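Local coordinates for protein NAD(P)H-FMN oxidoreductase (Bacillus subtilis, PDB 5LVA) that binds flavin mononucleotide in a flavodoxin-like fold and probably uses NAD(P)H to reduce flavin or quinone acceptors, at residues Gln51-Cys54 with Glu55-Arg59; Asn92-Ala95 with Leu96-Lys99; Ala133-Phe137 with Ile138-Tyr142; Thr32-Leu36 with Tyr37-Pro41; Leu83-Gly86 with Trp87-Thr91. One frame throughout, in Å; residues are numbered along the deposited sequence.

Contact 1 of 5, residues Gln51-Cys54 with Glu55-Arg59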
loop_
_atom_site.group_PDB
_atom_site.type_symbol
_atom_site.label_atom_id
_atom_site.label_comp_id
_atom_site.label_asym_id
_atom_site.label_seq_id
_atom_site.Cartn_x
_atom_site.Cartn_y
_atom_site.Cartn_z
ATOM N N GLN A 51 2.493 -9.714 -11.928
ATOM C CA GLN A 51 3.070 -8.895 -12.983
ATOM C C GLN A 51 2.019 -8.419 -13.969
ATOM O O GLN A 51 1.971 -7.244 -14.291
ATOM C CB GLN A 51 4.159 -9.660 -13.729
ATOM C CG GLN A 51 5.481 -9.693 -12.993
ATOM C CD GLN A 51 6.534 -10.463 -13.735
ATOM O OE1 GLN A 51 6.281 -11.015 -14.803
ATOM N NE2 GLN A 51 7.721 -10.519 -13.171
ATOM N N LYS A 52 1.170 -9.330 -14.431
ATOM C CA LYS A 52 0.167 -9.012 -15.443
ATOM C C LYS A 52 -0.864 -8.018 -14.952
ATOM O O LYS A 52 -1.410 -7.245 -15.728
ATOM C CB LYS A 52 -0.540 -10.275 -15.906
ATOM C CG LYS A 52 0.132 -11.023 -17.023
ATOM C CD LYS A 52 -0.649 -12.304 -17.288
ATOM C CE LYS A 52 -0.742 -12.608 -18.761
ATOM N NZ LYS A 52 -1.022 -11.368 -19.549
ATOM N N LEU A 53 -1.138 -8.047 -13.661
ATOM C CA LEU A 53 -2.097 -7.118 -13.090
ATOM C C LEU A 53 -1.506 -5.726 -12.985
ATOM O O LEU A 53 -2.176 -4.748 -13.298
ATOM C CB LEU A 53 -2.574 -7.606 -11.722
ATOM C CG LEU A 53 -3.611 -8.717 -11.830
ATOM C CD1 LEU A 53 -3.861 -9.408 -10.496
ATOM C CD2 LEU A 53 -4.882 -8.146 -12.384
ATOM N N CYS A 54 -0.259 -5.639 -12.530
ATOM C CA CYS A 54 0.462 -4.360 -12.502
ATOM C C CYS A 54 0.466 -3.727 -13.886
ATOM O O CYS A 54 0.171 -2.553 -14.039
ATOM C CB CYS A 54 1.908 -4.532 -12.015
ATOM S SG CYS A 54 2.119 -5.088 -10.310
ATOM N N GLU A 55 0.798 -4.526 -14.891
ATOM C CA GLU A 55 0.797 -4.078 -16.272
ATOM C C GLU A 55 -0.532 -3.450 -16.706
ATOM O O GLU A 55 -0.552 -2.476 -17.457
ATOM C CB GLU A 55 1.136 -5.248 -17.194
ATOM C CG GLU A 55 2.536 -5.795 -16.996
ATOM C CD GLU A 55 2.846 -6.955 -17.913
ATOM O OE1 GLU A 55 2.112 -7.136 -18.895
ATOM O OE2 GLU A 55 3.812 -7.691 -17.653
ATOM N N GLU A 56 -1.640 -3.990 -16.219
ATOM C CA GLU A 56 -2.950 -3.573 -16.694
ATOM C C GLU A 56 -3.517 -2.351 -15.976
ATOM O O GLU A 56 -4.540 -1.829 -16.387
ATOM C CB GLU A 56 -3.939 -4.751 -16.602
ATOM C CG GLU A 56 -3.790 -5.767 -17.750
ATOM C CD GLU A 56 -4.556 -7.083 -17.528
ATOM O OE1 GLU A 56 -5.467 -7.127 -16.668
ATOM O OE2 GLU A 56 -4.257 -8.078 -18.229
ATOM N N HIS A 57 -2.859 -1.876 -14.924
ATOM C CA HIS A 57 -3.347 -0.705 -14.193
ATOM C C HIS A 57 -2.369 0.459 -14.234
ATOM O O HIS A 57 -1.177 0.266 -14.436
ATOM C CB HIS A 57 -3.644 -1.063 -12.739
ATOM C CG HIS A 57 -4.735 -2.068 -12.577
ATOM N ND1 HIS A 57 -4.571 -3.396 -12.900
ATOM C CD2 HIS A 57 -6.005 -1.945 -12.123
ATOM C CE1 HIS A 57 -5.695 -4.049 -12.654
ATOM N NE2 HIS A 57 -6.580 -3.190 -12.178
ATOM N N ASP A 58 -2.885 1.667 -14.028
ATOM C CA ASP A 58 -2.093 2.885 -14.178
ATOM C C ASP A 58 -1.433 3.289 -12.871
ATOM O O ASP A 58 -0.404 3.950 -12.865
ATOM C CB ASP A 58 -2.966 4.038 -14.695
ATOM C CG ASP A 58 -3.733 3.681 -15.964
ATOM O OD1 ASP A 58 -3.100 3.291 -16.961
ATOM O OD2 ASP A 58 -4.976 3.792 -15.963
ATOM N N ARG A 59 -2.039 2.891 -11.761
ATOM C CA ARG A 59 -1.556 3.235 -10.441
ATOM C C ARG A 59 -1.601 2.012 -9.540
ATOM O O ARG A 59 -2.578 1.289 -9.535
ATOM C CB ARG A 59 -2.392 4.359 -9.839
ATOM C CG ARG A 59 -1.942 4.769 -8.450
ATOM C CD ARG A 59 -2.892 5.752 -7.819
ATOM N NE ARG A 59 -2.835 7.045 -8.475
ATOM C CZ ARG A 59 -3.431 8.140 -8.022
ATOM N NH1 ARG A 59 -4.140 8.098 -6.905
ATOM N NH2 ARG A 59 -3.318 9.281 -8.692
#
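The C-terminal end of helix 47-56 is closed by H57, whose side chain bonds back to the carbonyl of L53 one turn earlier. H57 ND1 gives its N-H to L53 O at 2.8 Å, with an N-H...O angle of 159°. The oxygen sits at the ring edge, close to the imidazole plane. The ring reaches it because CG lies anti to the carbonyl carbon (chi1 -63°), which swings the imidazole back along the helix. L53 then packs along H57, with L53 CD2 4.2 Å from H57 CE1. The other ring nitrogen, NE2, is bonded to T32 OG1, so the imidazole is gripped at two points and its rotation is fixed. The backbone still makes a regular helical bond from E55 N to Q51 O, 3.0 Å long. After that the turn tightens, and H57 N bonds to C54 O at 3.2 Å. E55 runs out extended, and its OE2 is bonded to W87 NE1. The ND1 bond to L53 O is consistent with a proton on that nitrogen. A helix C-terminus would probably favour such an N-H. The K99 ammonium, bonded to E55 O and H57 O, would likewise suit its partial negative charge.

Contact 2 of 5, residues Asn92-Ala95 with Leu96-Lys99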
loop_
_atom_site.group_PDB
_atom_site.type_symbol
_atom_site.label_atom_id
_atom_site.label_comp_id
_atom_site.label_asym_id
_atom_site.label_seq_id
_atom_site.Cartn_x
_atom_site.Cartn_y
_atom_site.Cartn_z
ATOM N N ASN A 92 15.706 -5.061 -20.216
ATOM C CA ASN A 92 14.379 -4.907 -20.779
ATOM C C ASN A 92 13.358 -4.446 -19.742
ATOM O O ASN A 92 12.215 -4.148 -20.072
ATOM C CB ASN A 92 13.922 -6.222 -21.402
ATOM C CG ASN A 92 14.565 -6.487 -22.750
ATOM O OD1 ASN A 92 14.927 -5.557 -23.481
ATOM N ND2 ASN A 92 14.709 -7.768 -23.090
ATOM N N GLY A 93 13.788 -4.372 -18.488
ATOM C CA GLY A 93 12.883 -4.201 -17.370
ATOM C C GLY A 93 12.213 -2.859 -17.248
ATOM O O GLY A 93 12.544 -2.071 -16.375
ATOM N N THR A 94 11.213 -2.629 -18.082
ATOM C CA THR A 94 10.613 -1.314 -18.172
ATOM C C THR A 94 9.073 -1.313 -17.993
ATOM O O THR A 94 8.416 -0.294 -18.190
ATOM C CB THR A 94 11.023 -0.685 -19.519
ATOM O OG1 THR A 94 10.961 0.741 -19.441
ATOM C CG2 THR A 94 10.153 -1.195 -20.664
ATOM N N ALA A 95 8.520 -2.440 -17.548
ATOM C CA ALA A 95 7.068 -2.640 -17.527
ATOM C C ALA A 95 6.322 -1.683 -16.603
ATOM O O ALA A 95 5.144 -1.394 -16.815
ATOM C CB ALA A 95 6.742 -4.078 -17.137
ATOM N N LEU A 96 7.008 -1.193 -15.581
ATOM C CA LEU A 96 6.366 -0.342 -14.594
ATOM C C LEU A 96 6.744 1.116 -14.767
ATOM O O LEU A 96 6.245 1.979 -14.050
ATOM C CB LEU A 96 6.730 -0.794 -13.184
ATOM C CG LEU A 96 6.457 -2.260 -12.875
ATOM C CD1 LEU A 96 6.977 -2.618 -11.508
ATOM C CD2 LEU A 96 4.970 -2.530 -12.973
ATOM N N ARG A 97 7.628 1.401 -15.712
ATOM C CA ARG A 97 8.110 2.760 -15.841
ATOM C C ARG A 97 6.969 3.662 -16.256
ATOM O O ARG A 97 6.301 3.400 -17.241
ATOM C CB ARG A 97 9.261 2.842 -16.844
ATOM C CG ARG A 97 10.276 3.923 -16.501
ATOM C CD ARG A 97 11.389 3.990 -17.518
ATOM N NE ARG A 97 10.870 4.020 -18.879
ATOM C CZ ARG A 97 11.627 3.928 -19.968
ATOM N NH1 ARG A 97 12.943 3.801 -19.848
ATOM N NH2 ARG A 97 11.071 3.961 -21.173
ATOM N N GLY A 98 6.726 4.709 -15.479
ATOM C CA GLY A 98 5.682 5.658 -15.807
ATOM C C GLY A 98 4.438 5.550 -14.940
ATOM O O GLY A 98 3.704 6.520 -14.790
ATOM N N LYS A 99 4.203 4.369 -14.373
ATOM C CA LYS A 99 3.030 4.136 -13.533
ATOM C C LYS A 99 3.181 4.837 -12.194
ATOM O O LYS A 99 4.286 5.135 -11.778
ATOM C CB LYS A 99 2.801 2.632 -13.318
ATOM C CG LYS A 99 2.498 1.861 -14.593
ATOM C CD LYS A 99 2.315 0.370 -14.334
ATOM C CE LYS A 99 2.042 -0.393 -15.613
ATOM N NZ LYS A 99 0.689 -0.110 -16.174
HETATM O O HOH W 1 5.028 0.869 -18.598
#
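T94 and R97 meet on the exposed side of a tight turn, where T94 OG1 lies over the centre of one face of the R97 guanidinium. The hydroxyl oxygen is 3.3 Å from R97 CZ. No N-H points at it, so this is packing, not a hydrogen bond. The arginine chain bends at chi3 (49°), which brings the flat group across the threonine. The turn itself is type I from T94 to R97, closed by R97 N to T94 O at 3.1 Å, and a type II turn from L96 to K99 follows at once. These two turns lead the chain from the loop after helix 73-82 into strand 100-106. The packed side belongs to L96, which is buried against L83, W87 and T140. Beside it K99 runs past A95 O, and its NZ goes on to the carbonyls of H57 and E55. On the exposed side a water donates to A95 O at 2.9 Å and to R97 O at 3.1 Å, bridging the two carbonyls.

Contact 3 of 5, residues Ala133-Phe137 with Ile138-Tyr142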
loop_
_atom_site.group_PDB
_atom_site.type_symbol
_atom_site.label_atom_id
_atom_site.label_comp_id
_atom_site.label_asym_id
_atom_site.label_seq_id
_atom_site.Cartn_x
_atom_site.Cartn_y
_atom_site.Cartn_z
ATOM N N ALA A 133 12.381 4.132 -2.345
ATOM C CA ALA A 133 13.553 3.704 -3.076
ATOM C C ALA A 133 13.206 2.612 -4.087
ATOM O O ALA A 133 13.724 2.590 -5.195
ATOM C CB ALA A 133 14.622 3.228 -2.109
ATOM N N THR A 134 12.325 1.709 -3.693
ATOM C CA THR A 134 11.795 0.684 -4.584
ATOM C C THR A 134 11.089 1.317 -5.775
ATOM O O THR A 134 11.369 0.992 -6.919
ATOM C CB THR A 134 10.809 -0.245 -3.851
ATOM O OG1 THR A 134 11.464 -0.858 -2.735
ATOM C CG2 THR A 134 10.289 -1.321 -4.784
ATOM N N SER A 135 10.175 2.227 -5.492
ATOM C CA SER A 135 9.544 3.018 -6.524
ATOM C C SER A 135 10.584 3.643 -7.449
ATOM O O SER A 135 10.524 3.462 -8.662
ATOM C CB SER A 135 8.678 4.104 -5.894
ATOM O OG SER A 135 8.108 4.927 -6.882
ATOM N N ASN A 136 11.541 4.360 -6.863
ATOM C CA ASN A 136 12.594 5.031 -7.617
ATOM C C ASN A 136 13.306 4.117 -8.606
ATOM O O ASN A 136 13.497 4.467 -9.762
ATOM C CB ASN A 136 13.621 5.629 -6.662
ATOM C CG ASN A 136 13.121 6.863 -5.964
ATOM O OD1 ASN A 136 12.164 7.486 -6.395
ATOM N ND2 ASN A 136 13.787 7.237 -4.882
ATOM N N PHE A 137 13.690 2.939 -8.138
ATOM C CA PHE A 137 14.468 2.007 -8.933
ATOM C C PHE A 137 13.681 1.396 -10.098
ATOM O O PHE A 137 14.248 1.114 -11.151
ATOM C CB PHE A 137 15.003 0.900 -8.032
ATOM C CG PHE A 137 16.104 0.091 -8.645
ATOM C CD1 PHE A 137 17.389 0.589 -8.705
ATOM C CD2 PHE A 137 15.860 -1.179 -9.132
ATOM C CE1 PHE A 137 18.400 -0.154 -9.259
ATOM C CE2 PHE A 137 16.872 -1.925 -9.675
ATOM C CZ PHE A 137 18.143 -1.412 -9.745
ATOM N N ILE A 138 12.378 1.195 -9.921
ATOM C CA ILE A 138 11.620 0.485 -10.935
ATOM C C ILE A 138 10.955 1.427 -11.916
ATOM O O ILE A 138 10.363 0.988 -12.888
ATOM C CB ILE A 138 10.566 -0.432 -10.316
ATOM C CG1 ILE A 138 9.515 0.384 -9.581
ATOM C CG2 ILE A 138 11.227 -1.436 -9.392
ATOM C CD1 ILE A 138 8.495 -0.447 -8.872
ATOM N N GLY A 139 11.062 2.720 -11.670
ATOM C CA GLY A 139 10.631 3.694 -12.648
ATOM C C GLY A 139 9.260 4.289 -12.435
ATOM O O GLY A 139 8.740 4.980 -13.302
ATOM N N THR A 140 8.661 4.029 -11.286
ATOM C CA THR A 140 7.335 4.560 -11.022
ATOM C C THR A 140 7.411 5.942 -10.380
ATOM O O THR A 140 8.449 6.338 -9.871
ATOM C CB THR A 140 6.540 3.616 -10.132
ATOM O OG1 THR A 140 7.331 3.260 -9.002
ATOM C CG2 THR A 140 6.215 2.364 -10.884
ATOM N N THR A 141 6.308 6.676 -10.421
ATOM C CA THR A 141 6.235 7.984 -9.795
ATOM C C THR A 141 5.703 7.846 -8.375
ATOM O O THR A 141 4.593 7.348 -8.179
ATOM C CB THR A 141 5.330 8.922 -10.592
ATOM O OG1 THR A 141 5.856 9.083 -11.912
ATOM C CG2 THR A 141 5.212 10.279 -9.908
ATOM N N TYR A 142 6.489 8.283 -7.391
ATOM C CA TYR A 142 6.118 8.106 -5.994
ATOM C C TYR A 142 5.184 9.209 -5.519
ATOM O O TYR A 142 5.569 10.358 -5.435
ATOM C CB TYR A 142 7.355 8.048 -5.094
ATOM C CG TYR A 142 7.022 7.610 -3.693
ATOM C CD1 TYR A 142 6.741 6.281 -3.418
ATOM C CD2 TYR A 142 6.946 8.524 -2.647
ATOM C CE1 TYR A 142 6.409 5.863 -2.146
ATOM C CE2 TYR A 142 6.621 8.119 -1.371
ATOM C CZ TYR A 142 6.344 6.776 -1.131
ATOM O OH TYR A 142 6.013 6.324 0.122
HETATM O O HOH W 2 9.673 7.023 -7.441
HETATM O O HOH W 3 11.241 6.954 -10.728
#
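T134 and I138 meet through a backbone bond in the last turn of helix 129-138, from I138 N to T134 O at 3.2 Å. I138 CG1 also lies against that carbonyl, because chi1 of 65° places this branch between the backbone N and the carbonyl carbon. The T134 hydroxyl bonds back to P130 O.

S135 makes the polar part of the contact. Its carbonyl accepts T140 N at 3.3 Å, beside weak bonds from I138 N and G139 N. Its side chain has OG opposite the backbone N (chi1 177°), which carries the hydroxyl out to the chain leaving the helix. There S135 OG and T140 OG1 are hydrogen-bonded at 2.8 Å, and either may be the donor. S135 CB packs 3.8 Å from Y142 CD1.

N136 joins through water. One water donates to N136 OD1 at 2.7 Å and to T140 O at 2.8 Å, and is bonded to S135 OG as well.

F137 sends its ring away from the turn to meet that of Y89. G139, with phi at 98°, ends the helix and turns the chain back.

S135 and T140 both rest on F101 of strand 100-106, while I138 and T140 touch L96. The turn thus delivers the chain from helix 129-138 into strand 141-148, at one edge of the parallel sheet.

Contact 4 of 5, residues Thr32-Leu36 with Tyr37-Pro41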
loop_
_atom_site.group_PDB
_atom_site.type_symbol
_atom_site.label_atom_id
_atom_site.label_comp_id
_atom_site.label_asym_id
_atom_site.label_seq_id
_atom_site.Cartn_x
_atom_site.Cartn_y
_atom_site.Cartn_z
ATOM N N THR A 32 -9.453 -2.039 -8.711
ATOM C CA THR A 32 -9.293 -3.467 -8.516
ATOM C C THR A 32 -8.729 -3.704 -7.120
ATOM O O THR A 32 -7.545 -3.496 -6.896
ATOM C CB THR A 32 -8.344 -4.058 -9.551
ATOM O OG1 THR A 32 -8.715 -3.595 -10.846
ATOM C CG2 THR A 32 -8.346 -5.556 -9.515
ATOM N N LEU A 33 -9.558 -4.115 -6.171
ATOM C CA LEU A 33 -9.041 -4.376 -4.834
ATOM C C LEU A 33 -8.728 -5.848 -4.696
ATOM O O LEU A 33 -9.433 -6.684 -5.223
ATOM C CB LEU A 33 -10.018 -3.920 -3.751
ATOM C CG LEU A 33 -9.407 -3.964 -2.346
ATOM C CD1 LEU A 33 -9.779 -2.731 -1.557
ATOM C CD2 LEU A 33 -9.843 -5.193 -1.591
ATOM N N ARG A 34 -7.631 -6.150 -4.020
ATOM C CA ARG A 34 -7.213 -7.521 -3.815
ATOM C C ARG A 34 -6.743 -7.708 -2.381
ATOM O O ARG A 34 -6.154 -6.818 -1.786
ATOM C CB ARG A 34 -6.110 -7.910 -4.792
ATOM C CG ARG A 34 -6.543 -7.945 -6.228
ATOM C CD ARG A 34 -5.399 -8.345 -7.143
ATOM N NE ARG A 34 -4.975 -9.719 -6.914
ATOM C CZ ARG A 34 -3.712 -10.125 -6.921
ATOM N NH1 ARG A 34 -2.742 -9.256 -7.142
ATOM N NH2 ARG A 34 -3.416 -11.394 -6.696
ATOM N N ASP A 35 -7.035 -8.882 -1.843
ATOM C CA ASP A 35 -6.654 -9.282 -0.506
ATOM C C ASP A 35 -5.629 -10.374 -0.666
ATOM O O ASP A 35 -5.977 -11.547 -0.852
ATOM C CB ASP A 35 -7.880 -9.771 0.267
ATOM C CG ASP A 35 -7.560 -10.231 1.673
ATOM O OD1 ASP A 35 -6.389 -10.428 2.023
ATOM O OD2 ASP A 35 -8.512 -10.411 2.438
ATOM N N LEU A 36 -4.360 -10.009 -0.590
ATOM C CA LEU A 36 -3.320 -10.944 -0.981
ATOM C C LEU A 36 -3.113 -12.105 -0.021
ATOM O O LEU A 36 -2.837 -13.205 -0.466
ATOM C CB LEU A 36 -2.015 -10.197 -1.192
ATOM C CG LEU A 36 -2.076 -9.662 -2.618
ATOM C CD1 LEU A 36 -2.389 -8.180 -2.634
ATOM C CD2 LEU A 36 -0.836 -9.993 -3.366
ATOM N N TYR A 37 -3.262 -11.878 1.278
ATOM C CA TYR A 37 -3.150 -12.968 2.238
ATOM C C TYR A 37 -4.265 -13.980 2.028
ATOM O O TYR A 37 -4.095 -15.170 2.256
ATOM C CB TYR A 37 -3.181 -12.443 3.672
ATOM C CG TYR A 37 -1.824 -12.139 4.246
ATOM C CD1 TYR A 37 -1.041 -13.141 4.773
ATOM C CD2 TYR A 37 -1.326 -10.850 4.255
ATOM C CE1 TYR A 37 0.192 -12.877 5.292
ATOM C CE2 TYR A 37 -0.087 -10.576 4.781
ATOM C CZ TYR A 37 0.668 -11.590 5.293
ATOM O OH TYR A 37 1.901 -11.317 5.815
ATOM N N GLN A 38 -5.416 -13.488 1.604
ATOM C CA GLN A 38 -6.537 -14.338 1.257
ATOM C C GLN A 38 -6.239 -15.171 0.009
ATOM O O GLN A 38 -6.490 -16.365 -0.006
ATOM C CB GLN A 38 -7.791 -13.484 1.058
ATOM C CG GLN A 38 -8.736 -13.945 -0.037
ATOM C CD GLN A 38 -9.853 -14.791 0.498
ATOM O OE1 GLN A 38 -10.462 -14.459 1.517
ATOM N NE2 GLN A 38 -10.139 -15.894 -0.183
ATOM N N GLU A 39 -5.683 -14.555 -1.027
ATOM C CA GLU A 39 -5.429 -15.272 -2.266
ATOM C C GLU A 39 -4.253 -16.214 -2.174
ATOM O O GLU A 39 -4.222 -17.234 -2.850
ATOM C CB GLU A 39 -5.207 -14.299 -3.415
ATOM C CG GLU A 39 -6.363 -13.354 -3.604
ATOM C CD GLU A 39 -6.424 -12.784 -4.998
ATOM O OE1 GLU A 39 -5.605 -13.177 -5.850
ATOM O OE2 GLU A 39 -7.296 -11.933 -5.237
ATOM N N TYR A 40 -3.272 -15.880 -1.351
ATOM C CA TYR A 40 -2.120 -16.755 -1.186
ATOM C C TYR A 40 -1.944 -17.108 0.273
ATOM O O TYR A 40 -1.055 -16.583 0.929
ATOM C CB TYR A 40 -0.844 -16.099 -1.716
ATOM C CG TYR A 40 -0.917 -15.618 -3.147
ATOM C CD1 TYR A 40 -1.043 -16.513 -4.188
ATOM C CD2 TYR A 40 -0.851 -14.266 -3.450
ATOM C CE1 TYR A 40 -1.104 -16.083 -5.486
ATOM C CE2 TYR A 40 -0.910 -13.829 -4.751
ATOM C CZ TYR A 40 -1.035 -14.749 -5.762
ATOM O OH TYR A 40 -1.092 -14.346 -7.063
ATOM N N PRO A 41 -2.798 -17.997 0.792
ATOM C CA PRO A 41 -2.745 -18.361 2.208
ATOM C C PRO A 41 -1.460 -19.101 2.585
ATOM O O PRO A 41 -1.042 -19.077 3.735
ATOM C CB PRO A 41 -3.968 -19.259 2.377
ATOM C CG PRO A 41 -4.241 -19.774 1.013
ATOM C CD PRO A 41 -3.897 -18.679 0.094
HETATM O O HOH W 4 -4.271 -9.293 2.421
#
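R34 and E39 form a salt bridge where strand 31-35 passes into the short helix 36-39. R34 NH2 meets E39 OE1 at 2.9 Å with a nearly straight N-H...O angle of 169°. The oxygen lies in the guanidinium plane, at its edge; the arginine comes from above the carboxylate plane, and the two planes are inclined at 64°. L36 and Y40 run alongside each other, L36 CD2 4.1 Å from Y40 CE2. D35 is the N-cap. Its CG points opposite the backbone N (chi1 179°), which turns the carboxylate toward the helix's first turn. D35 OD1 accepts from Q38 N at 3.2 Å, met from above the carboxylate plane. Helical bonds follow, from E39 N to D35 O and Y40 N to L36 O. Further out, helix 47-56 positions the charged pair. E50 holds both R34 NH1 and the Y40 hydroxyl, and K49 is a second partner for E39 OE1. Charges of both signs alternate through this cluster, which would probably keep R34 and E39 ionised although R34 is buried.

Contact 5 of 5, residues Leu83-Gly86 with Trp87-Thr91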
loop_
_atom_site.group_PDB
_atom_site.type_symbol
_atom_site.label_atom_id
_atom_site.label_comp_id
_atom_site.label_asym_id
_atom_site.label_seq_id
_atom_site.Cartn_x
_atom_site.Cartn_y
_atom_site.Cartn_z
ATOM N N LEU A 83 9.132 -8.327 -8.520
ATOM C CA LEU A 83 9.942 -7.319 -9.215
ATOM C C LEU A 83 11.259 -7.868 -9.768
ATOM O O LEU A 83 12.310 -7.709 -9.171
ATOM C CB LEU A 83 10.224 -6.148 -8.282
ATOM C CG LEU A 83 8.994 -5.487 -7.663
ATOM C CD1 LEU A 83 9.421 -4.523 -6.607
ATOM C CD2 LEU A 83 8.177 -4.773 -8.712
ATOM N N LEU A 84 11.190 -8.491 -10.937
ATOM C CA LEU A 84 12.327 -9.246 -11.453
ATOM C C LEU A 84 13.085 -8.562 -12.588
ATOM O O LEU A 84 12.553 -7.689 -13.276
ATOM C CB LEU A 84 11.863 -10.623 -11.912
ATOM C CG LEU A 84 11.243 -11.501 -10.829
ATOM C CD1 LEU A 84 10.785 -12.808 -11.429
ATOM C CD2 LEU A 84 12.219 -11.764 -9.721
ATOM N N TYR A 85 14.340 -8.980 -12.748
ATOM C CA TYR A 85 15.204 -8.516 -13.813
ATOM C C TYR A 85 14.524 -8.737 -15.149
ATOM O O TYR A 85 13.982 -9.789 -15.392
ATOM C CB TYR A 85 16.554 -9.245 -13.768
ATOM C CG TYR A 85 17.545 -8.720 -14.779
ATOM C CD1 TYR A 85 17.503 -9.124 -16.109
ATOM C CD2 TYR A 85 18.506 -7.788 -14.413
ATOM C CE1 TYR A 85 18.390 -8.624 -17.035
ATOM C CE2 TYR A 85 19.397 -7.291 -15.328
ATOM C CZ TYR A 85 19.337 -7.712 -16.635
ATOM O OH TYR A 85 20.238 -7.210 -17.544
ATOM N N GLY A 86 14.550 -7.745 -16.020
ATOM C CA GLY A 86 13.947 -7.907 -17.325
ATOM C C GLY A 86 12.467 -7.597 -17.328
ATOM O O GLY A 86 11.821 -7.630 -18.371
ATOM N N TRP A 87 11.915 -7.300 -16.159
ATOM C CA TRP A 87 10.522 -6.901 -16.096
ATOM C C TRP A 87 10.367 -5.570 -15.393
ATOM O O TRP A 87 9.787 -4.635 -15.926
ATOM C CB TRP A 87 9.662 -7.955 -15.388
ATOM C CG TRP A 87 8.210 -7.552 -15.397
ATOM C CD1 TRP A 87 7.365 -7.574 -16.464
ATOM C CD2 TRP A 87 7.447 -7.047 -14.295
ATOM N NE1 TRP A 87 6.129 -7.124 -16.097
ATOM C CE2 TRP A 87 6.156 -6.788 -14.772
ATOM C CE3 TRP A 87 7.735 -6.782 -12.956
ATOM C CZ2 TRP A 87 5.158 -6.278 -13.958
ATOM C CZ3 TRP A 87 6.745 -6.287 -12.157
ATOM C CH2 TRP A 87 5.470 -6.045 -12.656
ATOM N N ALA A 88 10.872 -5.501 -14.175
ATOM C CA ALA A 88 10.711 -4.299 -13.387
ATOM C C ALA A 88 11.964 -3.440 -13.503
ATOM O O ALA A 88 11.900 -2.220 -13.463
ATOM C CB ALA A 88 10.422 -4.647 -11.947
ATOM N N TYR A 89 13.102 -4.098 -13.661
ATOM C CA TYR A 89 14.362 -3.413 -13.841
ATOM C C TYR A 89 15.235 -4.242 -14.744
ATOM O O TYR A 89 14.859 -5.333 -15.160
ATOM C CB TYR A 89 15.064 -3.180 -12.506
ATOM C CG TYR A 89 15.585 -4.441 -11.854
ATOM C CD1 TYR A 89 14.734 -5.293 -11.157
ATOM C CD2 TYR A 89 16.932 -4.774 -11.922
ATOM C CE1 TYR A 89 15.206 -6.438 -10.560
ATOM C CE2 TYR A 89 17.412 -5.917 -11.323
ATOM C CZ TYR A 89 16.545 -6.748 -10.648
ATOM O OH TYR A 89 17.027 -7.887 -10.055
ATOM N N GLY A 90 16.421 -3.737 -15.029
ATOM C CA GLY A 90 17.324 -4.464 -15.882
ATOM C C GLY A 90 17.136 -4.013 -17.304
ATOM O O GLY A 90 16.403 -3.063 -17.567
ATOM N N THR A 91 17.792 -4.718 -18.218
ATOM C CA THR A 91 17.926 -4.271 -19.598
ATOM C C THR A 91 16.564 -4.051 -20.253
ATOM O O THR A 91 16.284 -2.964 -20.760
ATOM C CB THR A 91 18.777 -5.272 -20.429
ATOM O OG1 THR A 91 18.481 -6.617 -20.030
ATOM C CG2 THR A 91 20.262 -5.015 -20.200
#
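Y85 and Y89 cross at about a right angle, with the edge of the Y85 ring toward the face of Y89. It is an offset edge-to-face pair, centroids 5.7 Å apart and planes at 84°. Y85 CA also lies over the Y89 face in a CH-pi contact, 4.0 Å from the ring centroid. The Y89 ring reaches this place because its CG sits between the backbone N and the carbonyl carbon (chi1 70°), folding it over residues 83-85. The Y85 ring in turn covers G90, whose CA stands over its face, 3.9 Å from the centroid. Further along, the T91 hydroxyl donates to Y85 OH at 3.1 Å, the two side chains meeting at a slant. L83 approaches W87 at the indole edge, with CD2 4.0 Å from W87 CZ3, and the same methyl touches A88 CB. E55 of helix 47-56 holds the indole NE1. Two donors, A88 N at 2.9 Å and W87 N at 3.0 Å, share L84 O. G86 N is bonded to Y89 O. The loop folds back on itself, with a single beta bridge between Y85 and Y89, in a helix-to-strand connection of the flavodoxin-like fold, away from the FMN-binding residues.

From the N terminus the contacts come in series, 4, 1, 5, 2 and 3; each closes a local turn and none encloses another. Contact 4 leaves edge strand 31-35, and contact 1 ends the next helix and leads to strand 59-65. H57 to T32 joins these two. Contacts 5 and 2 follow each other in the loop before strand 100-106, linked by A95 N to W87 O. Both return to contact 1, through W87 with E55 and through K99 with the carbonyls at the helix end. Contact 3 leads to the other edge strand, 141-148. It meets contact 2 by backbone bonds at G98 and K99, and contact 5 through F137 and Y89.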